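Local coordinates for DegV domain-containing protein Cgl2349/cg2579 (Corynebacterium glutamicum, PDB 3EGL), which binds long-chain fatty acids such as palmitate and may take part in lipid transport or fatty acid metabolism, at residues Val6-Asp11 and Ala108-Ala113; Thr27-His32 and Leu48-Ser53; Ile210-Asn215 and Glu226-Ala231; Val241-Thr246 and Pro253-Val258. All coordinates share one frame; numbering follows the deposited sequence.

Contact 1 of 4, residues Val6-Asp11 and Ala108-Ala113; sequences VRVIVD and AAAMAA
The CB methyl of Ala-110 overlaps two valine side chains on one face of strand 7-11, and its nearest neighbour is Val-10 CG1 at 3.5 Å. Val-8 CG1 approaches the same methyl from one strand repeat earlier, with 4.0 Å between it and Ala-110 CB. A turn further along the helix, Val-8 CG2 faces Ala-113, coming within 4.2 Å of Ala-113 CB. Val-8 can serve both alanines because CG1 is anti to its backbone N (chi1 179°), leaving CG2 beside that nitrogen, so that its two methyls address alanines about one turn apart. No hydrogen bond crosses between the segments, which bury 143 Å² in total. The short axes of 7-11 and 108-113 run nearly antiparallel, at 170°, and approach to 8.9 Å. Small alanines on the contact side of the helix are consistent with this approach. The geometry is that of a helix lying on a sheet in an alpha-beta-alpha sandwich: strand 7-11 is the central strand of the five-stranded sheet, and helix 104-116 covers one face. On the other face Ile-9 packs against Ile-29 of the neighbouring strand. Val-8 and Ala-109 both touch Leu-69, so strand 66-69 shares the same helix cover.

Contact 2 of 4, residues Thr27-His32 and Leu48-Ser53; sequences TVINLH and LELAAS
Close to the carboxylate end of the palmitate-binding site, His-32 and Glu-49 form a His-carboxylate hydrogen bond between strand 26-35 and helix 47-60. NE2 of His-32 donates to Glu-49 OE1 over 2.9 Å, and the N-H...O angle of 168° makes this the principal bond. The acceptor lies in the imidazole plane and is met on its syn side, although the NE2 direction is 22° out of the carboxylate plane. The second oxygen, OE2, lies 3.0 Å from NE2 in a bent, weak second bond. The two side chains extend head-on, with ring and carboxylate planes inclined to each other and the glutamate chain extended beyond CG. OE1 accepts a further bond from Ser-46 N, which helps fix the carboxylate. In the alpha-beta-alpha fold, strand 26-35 borders strand 7-11, and helix 47-60 packs over the sheet. The side chain of His-32 is about 6 Å from that of Thr-42, a fatty acid-binding residue, at their nearest atoms. Earlier along the strand, van der Waals contacts take over: Ile-29 CD1 reaches Leu-50 CD2 at 3.5 Å, the two side chains crossing at a slant. That same methyl also lies 3.2 Å from Ser-53 OG; Ser-53 turns its hydroxyl toward the strand by setting OG opposite its own amide nitrogen (chi1 -172°).

Contact 3 of 4, residues Ile210-Asn215 and Glu226-Ala231; sequences IAIGQN and ELLRNA
A beta-alpha-beta crossover supplies this contact: strand 209-215 leads through helix 224-231 into strand 237-242, its parallel neighbour, and Leu-228 packs the helix down onto Ile-212 and Ile-210 of the first strand. The evidence is a pair of methyl contacts that share one atom. Leu-228 CD1 meets Ile-212 CD1 at 3.9 Å, the ends of the two chains meeting end-on. The same CD1 lies 4.4 Å from Ile-210 CG2, a looser approach. Both partners of the closer pair are stretched. In Leu-228 the outer bond is close to anti (chi2 167°), which carries CD1 away from the helix, and in Ile-212 the corresponding torsion sends CD1 outward from the strand. Ile-210 behaves differently: its CD1 is turned aside, and the branch methyl CG2 makes the contact. Ile-210 and Ile-212 stand two residues apart and point to the same side, as strand alternation requires. No hydrogen bond joins the segments, and their summed burial is modest at 99 Å². Other elements close the apolar cluster. Leu-228 also touches Val-258 of strand 255-261 and Phe-238 of strand 237-242, while Val-196 of helix 196-203 packs against it as well. A single leucine thus contacts all three adjacent strands, with the helix on their common face. The pattern is that of a helical layer covering the six-stranded mixed sheet in the alpha-beta-alpha architecture of this DegV family protein.

Contact 4 of 4, residues Val241-Thr246 and Pro253-Val258; sequences VDIDPT and PGAVSV. With PLM (palmitic acid), chain D.
Ile-243, just past the end of strand 237-242, touches Ser-257 of strand 255-261 although strand 209-215 lies between these two strands in the six-stranded mixed sheet. The isoleucine reaches over Gly-213 of that middle strand: Ile-243 CD1 passes 3.7 Å from Gly-213 C, where the residue has no side chain. The delta methyl does most of the work. Ile-243 CD1 lies 3.7 Å from the backbone O of Ala-255 and 4.4 Å from Ala-255 CB. Ser-257 OG approaches the same side chain, 3.8 Å from Ile-243 CD1. These are van der Waals contacts, and no hydrogen bond links the segments. An extended outer torsion (chi2 166°) gives the isoleucine its length. Gly-254 and Ala-255 both face Asn-215 in a G1 beta bulge, with Gly-254 at positive phi (86°). Beyond Ile-243 the chain leaves the sheet for helix 245-251. Asp-244 takes the N-cap position, its OD1 accepting a weak bond from Thr-246 N, while OD2 is held by Ser-12 OG, just after strand 7-11 of the other sheet. The two segments border the bound palmitate at different points along its length. Ser-257 CB is 3.5 Å from the terminal tail carbon CG of the palmitate. Nearer the acid group, which is hydrogen-bonded to Ser-76 and Thr-42, the methyl Thr-246 CG2 rests 3.8 Å from palmitate C2.

In the fold
Contacts 1 and 3 are buried and apolar; contact 4 is buried but sets an isoleucine methyl against polar oxygens without hydrogen bonds; contact 2 lies at the surface and carries the one hydrogen-bonded side-chain pair between segments. Contacts 1 and 2 hold neighbouring strands of the five-stranded sheet, 7-11 and 26-35, joined by probable backbone bonds such as Val-10 N to Thr-27 O at 2.9 Å. Contacts 3 and 4 share the six-stranded sheet through antiparallel strands, with a probable bond from Gly-213 N to Ser-257 O at 2.8 Å. The parts built on the two sheets touch where Leu-31 packs on Thr-246, beside the fatty acid. Contacts 1 and 3 lie farther from the ligand.

Contact 1 of 4, residues Val6-Asp11 and Ala108-Ala113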
# COMPACT_ATOMS: atom_id res chain seq x y z
N VAL A 6 5.92 -7.62 19.69
CA VAL A 6 5.37 -6.40 19.15
C VAL A 6 4.21 -6.73 18.20
O VAL A 6 4.26 -7.73 17.47
CB VAL A 6 6.45 -5.62 18.40
CG1 VAL A 6 5.82 -4.64 17.41
CG2 VAL A 6 7.43 -4.97 19.41
N ARG A 7 3.17 -5.92 18.23
CA ARG A 7 2.00 -6.20 17.43
C ARG A 7 1.93 -5.24 16.25
O ARG A 7 2.15 -4.04 16.43
CB ARG A 7 0.72 -6.11 18.26
CG ARG A 7 0.64 -7.09 19.44
CD ARG A 7 -0.79 -7.54 19.56
NE ARG A 7 -0.85 -8.92 19.20
CZ ARG A 7 -1.62 -9.49 18.29
NH1 ARG A 7 -2.49 -8.82 17.59
NH2 ARG A 7 -1.48 -10.78 18.11
N VAL A 8 1.60 -5.78 15.07
CA VAL A 8 1.56 -4.97 13.85
C VAL A 8 0.13 -4.74 13.36
O VAL A 8 -0.69 -5.66 13.33
CB VAL A 8 2.41 -5.62 12.74
CG1 VAL A 8 2.35 -4.79 11.43
CG2 VAL A 8 3.86 -5.78 13.23
N ILE A 9 -0.15 -3.49 12.99
CA ILE A 9 -1.48 -3.07 12.55
C ILE A 9 -1.32 -2.29 11.27
O ILE A 9 -0.46 -1.41 11.18
CB ILE A 9 -2.17 -2.13 13.57
CG1 ILE A 9 -2.17 -2.75 14.97
CG2 ILE A 9 -3.63 -1.83 13.15
CD1 ILE A 9 -3.03 -1.94 16.04
N VAL A 10 -2.17 -2.62 10.29
CA VAL A 10 -2.27 -1.85 9.05
C VAL A 10 -3.75 -1.55 8.83
O VAL A 10 -4.60 -2.03 9.56
CB VAL A 10 -1.75 -2.63 7.76
CG1 VAL A 10 -0.33 -3.03 7.91
CG2 VAL A 10 -2.59 -3.87 7.48
N ASP A 11 -4.05 -0.78 7.79
CA ASP A 11 -5.41 -0.58 7.39
C ASP A 11 -5.63 -1.41 6.10
O ASP A 11 -4.69 -2.08 5.62
CB ASP A 11 -5.74 0.91 7.26
CG ASP A 11 -4.88 1.64 6.20
OD1 ASP A 11 -5.08 1.33 5.00
OD2 ASP A 11 -4.05 2.54 6.56
N ALA A 108 3.99 -5.23 2.46
CA ALA A 108 5.33 -5.85 2.55
C ALA A 108 6.10 -5.41 3.78
O ALA A 108 6.73 -6.25 4.47
CB ALA A 108 6.20 -5.57 1.26
N ALA A 109 6.09 -4.10 4.06
CA ALA A 109 6.81 -3.57 5.23
C ALA A 109 6.20 -4.16 6.48
O ALA A 109 6.92 -4.47 7.43
CB ALA A 109 6.72 -2.03 5.26
N ALA A 110 4.88 -4.35 6.48
CA ALA A 110 4.21 -4.94 7.62
C ALA A 110 4.59 -6.41 7.82
O ALA A 110 4.79 -6.86 8.97
CB ALA A 110 2.69 -4.80 7.48
N MSE A 111 4.70 -7.15 6.73
CA MSE A 111 5.06 -8.58 6.84
C MSE A 111 6.50 -8.73 7.36
O MSE A 111 6.79 -9.57 8.19
CB MSE A 111 4.90 -9.31 5.50
CG MSE A 111 3.45 -9.34 4.96
SE MSE A 111 3.42 -9.71 3.03
CE MSE A 111 3.66 -11.57 3.12
N ALA A 112 7.40 -7.88 6.87
CA ALA A 112 8.78 -7.91 7.37
C ALA A 112 8.81 -7.53 8.87
O ALA A 112 9.46 -8.17 9.69
CB ALA A 112 9.70 -6.99 6.51
N ALA A 113 8.03 -6.53 9.25
CA ALA A 113 7.95 -6.15 10.65
C ALA A 113 7.33 -7.24 11.53
O ALA A 113 7.89 -7.57 12.60
CB ALA A 113 7.18 -4.81 10.77

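Contact 2 of 4, residues Thr27-His32 and Leu48-Ser53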
# COMPACT_ATOMS: atom_id res chain seq x y z
N THR A 27 -3.01 -7.17 12.46
CA THR A 27 -4.35 -6.64 12.62
C THR A 27 -4.64 -5.72 11.43
O THR A 27 -3.82 -4.81 11.10
CB THR A 27 -4.47 -5.86 13.95
OG1 THR A 27 -4.06 -6.69 15.04
CG2 THR A 27 -5.91 -5.41 14.22
N VAL A 28 -5.78 -5.95 10.78
CA VAL A 28 -6.24 -5.09 9.68
C VAL A 28 -7.45 -4.20 10.10
O VAL A 28 -8.46 -4.71 10.57
CB VAL A 28 -6.56 -5.96 8.42
CG1 VAL A 28 -7.01 -5.08 7.22
CG2 VAL A 28 -5.31 -6.84 8.06
N ILE A 29 -7.34 -2.87 9.99
CA ILE A 29 -8.52 -2.01 10.21
C ILE A 29 -9.02 -1.51 8.89
O ILE A 29 -8.25 -0.92 8.13
CB ILE A 29 -8.20 -0.73 11.05
CG1 ILE A 29 -7.22 -1.03 12.14
CG2 ILE A 29 -9.51 -0.13 11.66
CD1 ILE A 29 -6.65 0.21 12.69
N ASN A 30 -10.30 -1.70 8.62
CA ASN A 30 -10.88 -1.27 7.34
C ASN A 30 -11.14 0.23 7.20
O ASN A 30 -11.81 0.83 8.05
CB ASN A 30 -12.19 -2.03 7.08
CG ASN A 30 -11.95 -3.51 6.83
OD1 ASN A 30 -10.84 -3.93 6.49
ND2 ASN A 30 -12.98 -4.31 7.02
N LEU A 31 -10.66 0.82 6.10
CA LEU A 31 -11.10 2.18 5.69
C LEU A 31 -12.60 2.14 5.32
O LEU A 31 -13.17 1.07 5.19
CB LEU A 31 -10.27 2.66 4.51
CG LEU A 31 -8.76 2.66 4.73
CD1 LEU A 31 -7.93 2.97 3.43
CD2 LEU A 31 -8.47 3.61 5.88
N HIS A 32 -13.23 3.31 5.14
CA HIS A 32 -14.69 3.36 4.91
C HIS A 32 -15.11 3.58 3.46
O HIS A 32 -14.57 4.44 2.74
CB HIS A 32 -15.33 4.44 5.79
CG HIS A 32 -14.98 4.29 7.23
ND1 HIS A 32 -15.53 3.31 8.03
CD2 HIS A 32 -14.07 4.93 8.00
CE1 HIS A 32 -15.00 3.37 9.23
NE2 HIS A 32 -14.13 4.36 9.25
N LEU A 48 -10.64 8.49 16.89
CA LEU A 48 -11.39 7.70 17.84
C LEU A 48 -11.33 6.16 17.55
O LEU A 48 -11.18 5.36 18.47
CB LEU A 48 -12.83 8.21 17.86
CG LEU A 48 -13.68 7.90 19.06
CD1 LEU A 48 -13.17 8.73 20.24
CD2 LEU A 48 -15.19 8.21 18.75
N GLU A 49 -11.41 5.78 16.28
CA GLU A 49 -11.42 4.37 15.92
C GLU A 49 -10.02 3.86 16.08
O GLU A 49 -9.84 2.68 16.34
CB GLU A 49 -11.80 4.13 14.45
CG GLU A 49 -13.09 4.70 13.96
CD GLU A 49 -13.17 4.50 12.43
OE1 GLU A 49 -12.87 5.45 11.64
OE2 GLU A 49 -13.44 3.34 12.02
N LEU A 50 -9.02 4.72 15.83
CA LEU A 50 -7.65 4.27 15.99
C LEU A 50 -7.28 4.12 17.47
O LEU A 50 -6.59 3.15 17.84
CB LEU A 50 -6.67 5.16 15.23
CG LEU A 50 -6.75 4.97 13.70
CD1 LEU A 50 -6.05 6.10 12.97
CD2 LEU A 50 -6.12 3.60 13.33
N ALA A 51 -7.76 5.03 18.32
CA ALA A 51 -7.50 4.90 19.75
C ALA A 51 -8.00 3.53 20.23
O ALA A 51 -7.28 2.83 20.94
CB ALA A 51 -8.15 6.02 20.55
N ALA A 52 -9.21 3.16 19.80
CA ALA A 52 -9.82 1.89 20.19
C ALA A 52 -9.01 0.74 19.64
O ALA A 52 -8.70 -0.22 20.34
CB ALA A 52 -11.26 1.81 19.70
N SER A 53 -8.64 0.85 18.39
CA SER A 53 -7.99 -0.22 17.74
C SER A 53 -6.58 -0.47 18.36
O SER A 53 -6.19 -1.63 18.61
CB SER A 53 -7.88 0.17 16.29
OG SER A 53 -7.40 -0.92 15.60

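Contact 3 of 4, residues Ile210-Asn215 and Glu226-Ala231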
# COMPACT_ATOMS: atom_id res chain seq x y z
N ILE A 210 7.56 -8.97 -5.85
CA ILE A 210 6.45 -8.29 -6.51
C ILE A 210 5.06 -8.74 -6.07
O ILE A 210 4.72 -9.93 -6.07
CB ILE A 210 6.47 -8.52 -8.06
CG1 ILE A 210 7.77 -8.04 -8.68
CG2 ILE A 210 5.28 -7.80 -8.73
CD1 ILE A 210 7.80 -6.53 -8.91
N ALA A 211 4.21 -7.76 -5.81
CA ALA A 211 2.83 -8.04 -5.49
C ALA A 211 1.97 -7.37 -6.55
O ALA A 211 2.01 -6.13 -6.74
CB ALA A 211 2.49 -7.55 -4.10
N ILE A 212 1.19 -8.17 -7.26
CA ILE A 212 0.38 -7.60 -8.31
C ILE A 212 -1.04 -7.53 -7.82
O ILE A 212 -1.60 -8.56 -7.42
CB ILE A 212 0.46 -8.41 -9.59
CG1 ILE A 212 1.85 -8.20 -10.22
CG2 ILE A 212 -0.64 -7.98 -10.59
CD1 ILE A 212 2.27 -9.35 -11.14
N GLY A 213 -1.59 -6.33 -7.84
CA GLY A 213 -2.95 -6.08 -7.38
C GLY A 213 -3.88 -5.90 -8.55
O GLY A 213 -3.50 -5.37 -9.61
N GLN A 214 -5.13 -6.32 -8.37
CA GLN A 214 -6.10 -6.13 -9.45
C GLN A 214 -7.47 -5.77 -8.90
O GLN A 214 -7.88 -6.23 -7.83
CB GLN A 214 -6.19 -7.36 -10.37
CG GLN A 214 -6.66 -8.63 -9.70
CD GLN A 214 -8.19 -8.67 -9.48
OE1 GLN A 214 -8.65 -9.19 -8.47
NE2 GLN A 214 -8.96 -8.09 -10.40
N ASN A 215 -8.18 -4.97 -9.67
CA ASN A 215 -9.58 -4.75 -9.41
C ASN A 215 -10.36 -5.00 -10.67
O ASN A 215 -10.34 -4.18 -11.61
CB ASN A 215 -9.84 -3.34 -8.89
CG ASN A 215 -11.30 -3.08 -8.67
OD1 ASN A 215 -11.87 -2.19 -9.27
ND2 ASN A 215 -11.94 -3.91 -7.86
N GLU A 226 3.05 -12.62 -16.06
CA GLU A 226 3.77 -13.37 -17.08
C GLU A 226 4.84 -12.49 -17.74
O GLU A 226 6.00 -12.92 -17.90
CB GLU A 226 2.77 -13.93 -18.12
CG GLU A 226 3.35 -14.21 -19.50
CD GLU A 226 2.48 -13.62 -20.61
OE1 GLU A 226 1.29 -14.01 -20.70
OE2 GLU A 226 2.98 -12.77 -21.39
N LEU A 227 4.46 -11.27 -18.12
CA LEU A 227 5.40 -10.32 -18.72
C LEU A 227 6.57 -10.01 -17.77
O LEU A 227 7.73 -10.02 -18.19
CB LEU A 227 4.71 -9.03 -19.16
CG LEU A 227 3.84 -9.09 -20.41
CD1 LEU A 227 3.09 -7.76 -20.57
CD2 LEU A 227 4.61 -9.47 -21.70
N LEU A 228 6.25 -9.79 -16.49
CA LEU A 228 7.24 -9.42 -15.47
C LEU A 228 8.19 -10.59 -15.12
O LEU A 228 9.39 -10.36 -14.92
CB LEU A 228 6.54 -8.90 -14.19
CG LEU A 228 5.88 -7.50 -14.23
CD1 LEU A 228 4.97 -7.24 -13.04
CD2 LEU A 228 6.89 -6.37 -14.33
N ARG A 229 7.65 -11.80 -15.00
CA ARG A 229 8.45 -13.04 -14.94
C ARG A 229 9.55 -13.12 -16.01
O ARG A 229 10.71 -13.37 -15.68
CB ARG A 229 7.58 -14.27 -15.09
CG ARG A 229 6.95 -14.69 -13.82
CD ARG A 229 6.27 -16.05 -13.87
NE ARG A 229 5.45 -16.15 -12.66
CZ ARG A 229 5.93 -16.45 -11.45
NH1 ARG A 229 7.23 -16.72 -11.30
NH2 ARG A 229 5.12 -16.48 -10.40
N ASN A 230 9.19 -12.93 -17.27
CA ASN A 230 10.19 -12.98 -18.33
C ASN A 230 11.21 -11.88 -18.21
O ASN A 230 12.35 -12.08 -18.58
CB ASN A 230 9.55 -12.91 -19.72
CG ASN A 230 8.46 -13.95 -19.92
OD1 ASN A 230 8.53 -15.08 -19.37
ND2 ASN A 230 7.43 -13.58 -20.68
N ALA A 231 10.81 -10.71 -17.74
CA ALA A 231 11.72 -9.58 -17.81
C ALA A 231 12.59 -9.34 -16.56
O ALA A 231 13.68 -8.78 -16.67
CB ALA A 231 10.97 -8.34 -18.20

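Contact 4 of 4, residues Val241-Thr246 and Pro253-Val258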
# COMPACT_ATOMS: atom_id res chain seq x y z
N VAL A 241 -2.59 -10.02 -5.21
CA VAL A 241 -3.51 -9.46 -4.21
C VAL A 241 -4.68 -8.79 -4.90
O VAL A 241 -4.66 -8.49 -6.10
CB VAL A 241 -2.81 -8.48 -3.22
CG1 VAL A 241 -1.76 -9.17 -2.40
CG2 VAL A 241 -2.22 -7.25 -3.93
N ASP A 242 -5.74 -8.61 -4.13
CA ASP A 242 -6.89 -7.86 -4.58
C ASP A 242 -6.70 -6.48 -4.06
O ASP A 242 -6.29 -6.29 -2.90
CB ASP A 242 -8.14 -8.41 -3.95
CG ASP A 242 -8.49 -9.77 -4.47
OD1 ASP A 242 -8.25 -10.04 -5.67
OD2 ASP A 242 -9.02 -10.57 -3.67
N ILE A 243 -6.98 -5.51 -4.92
CA ILE A 243 -6.98 -4.13 -4.53
C ILE A 243 -8.13 -3.87 -3.55
O ILE A 243 -9.28 -4.23 -3.81
CB ILE A 243 -7.04 -3.20 -5.76
CG1 ILE A 243 -5.68 -3.27 -6.53
CG2 ILE A 243 -7.35 -1.77 -5.32
CD1 ILE A 243 -5.65 -2.67 -8.01
N ASP A 244 -7.80 -3.28 -2.41
CA ASP A 244 -8.77 -2.95 -1.36
C ASP A 244 -10.01 -2.28 -1.99
O ASP A 244 -9.86 -1.36 -2.75
CB ASP A 244 -8.10 -2.07 -0.28
CG ASP A 244 -9.07 -1.53 0.78
OD1 ASP A 244 -10.17 -2.10 1.01
OD2 ASP A 244 -8.74 -0.50 1.41
N PRO A 245 -11.23 -2.73 -1.68
CA PRO A 245 -12.41 -2.04 -2.30
C PRO A 245 -12.44 -0.51 -2.07
O PRO A 245 -12.99 0.21 -2.90
CB PRO A 245 -13.63 -2.72 -1.63
CG PRO A 245 -13.12 -4.09 -1.22
CD PRO A 245 -11.64 -3.86 -0.82
N THR A 246 -11.83 -0.03 -0.98
CA THR A 246 -11.77 1.40 -0.73
C THR A 246 -10.95 2.09 -1.79
O THR A 246 -11.31 3.19 -2.24
CB THR A 246 -11.18 1.72 0.66
OG1 THR A 246 -11.94 1.03 1.65
CG2 THR A 246 -11.29 3.21 0.96
N PRO A 253 -12.66 0.11 -12.24
CA PRO A 253 -12.49 -1.27 -12.68
C PRO A 253 -11.36 -1.41 -13.72
O PRO A 253 -11.03 -0.45 -14.42
CB PRO A 253 -13.86 -1.67 -13.27
CG PRO A 253 -14.62 -0.41 -13.46
CD PRO A 253 -13.91 0.73 -12.75
N GLY A 254 -10.76 -2.60 -13.78
CA GLY A 254 -9.71 -2.91 -14.76
C GLY A 254 -8.32 -2.51 -14.31
O GLY A 254 -7.35 -2.75 -15.02
N ALA A 255 -8.23 -1.90 -13.13
CA ALA A 255 -6.95 -1.42 -12.60
C ALA A 255 -6.08 -2.56 -12.13
O ALA A 255 -6.58 -3.52 -11.54
CB ALA A 255 -7.15 -0.43 -11.46
N VAL A 256 -4.78 -2.42 -12.42
CA VAL A 256 -3.75 -3.33 -12.03
C VAL A 256 -2.56 -2.58 -11.40
O VAL A 256 -1.99 -1.67 -12.02
CB VAL A 256 -3.26 -4.17 -13.25
CG1 VAL A 256 -2.20 -5.17 -12.82
CG2 VAL A 256 -4.46 -4.90 -13.91
N SER A 257 -2.20 -2.94 -10.16
CA SER A 257 -1.10 -2.31 -9.46
C SER A 257 0.11 -3.27 -9.37
O SER A 257 -0.04 -4.51 -9.30
CB SER A 257 -1.53 -1.88 -8.03
OG SER A 257 -1.91 -3.00 -7.21
N VAL A 258 1.32 -2.69 -9.38
CA VAL A 258 2.54 -3.44 -9.14
C VAL A 258 3.23 -2.81 -7.94
O VAL A 258 3.64 -1.66 -7.99
CB VAL A 258 3.47 -3.40 -10.37
CG1 VAL A 258 4.88 -3.96 -10.04
CG2 VAL A 258 2.87 -4.18 -11.51
C1 PLM D . -9.73 7.92 2.31
O1 PLM D . -8.87 8.64 2.85
O2 PLM D . -10.79 8.45 1.93
C2 PLM D . -9.54 6.45 2.08
C3 PLM D . -8.38 6.27 1.10
C4 PLM D . -8.70 6.52 -0.36
C5 PLM D . -7.35 6.75 -1.04
C6 PLM D . -7.46 6.85 -2.54
C7 PLM D . -6.09 7.11 -3.10
C8 PLM D . -5.96 6.82 -4.61
C9 PLM D . -5.91 5.32 -4.86
CA PLM D . -5.23 4.97 -6.20
CB PLM D . -5.58 3.57 -6.69
CC PLM D . -5.18 2.40 -5.78
CD PLM D . -3.79 1.89 -6.13
CE PLM D . -3.59 0.43 -5.78
CF PLM D . -2.58 0.27 -4.64
CG PLM D . -1.14 0.02 -5.10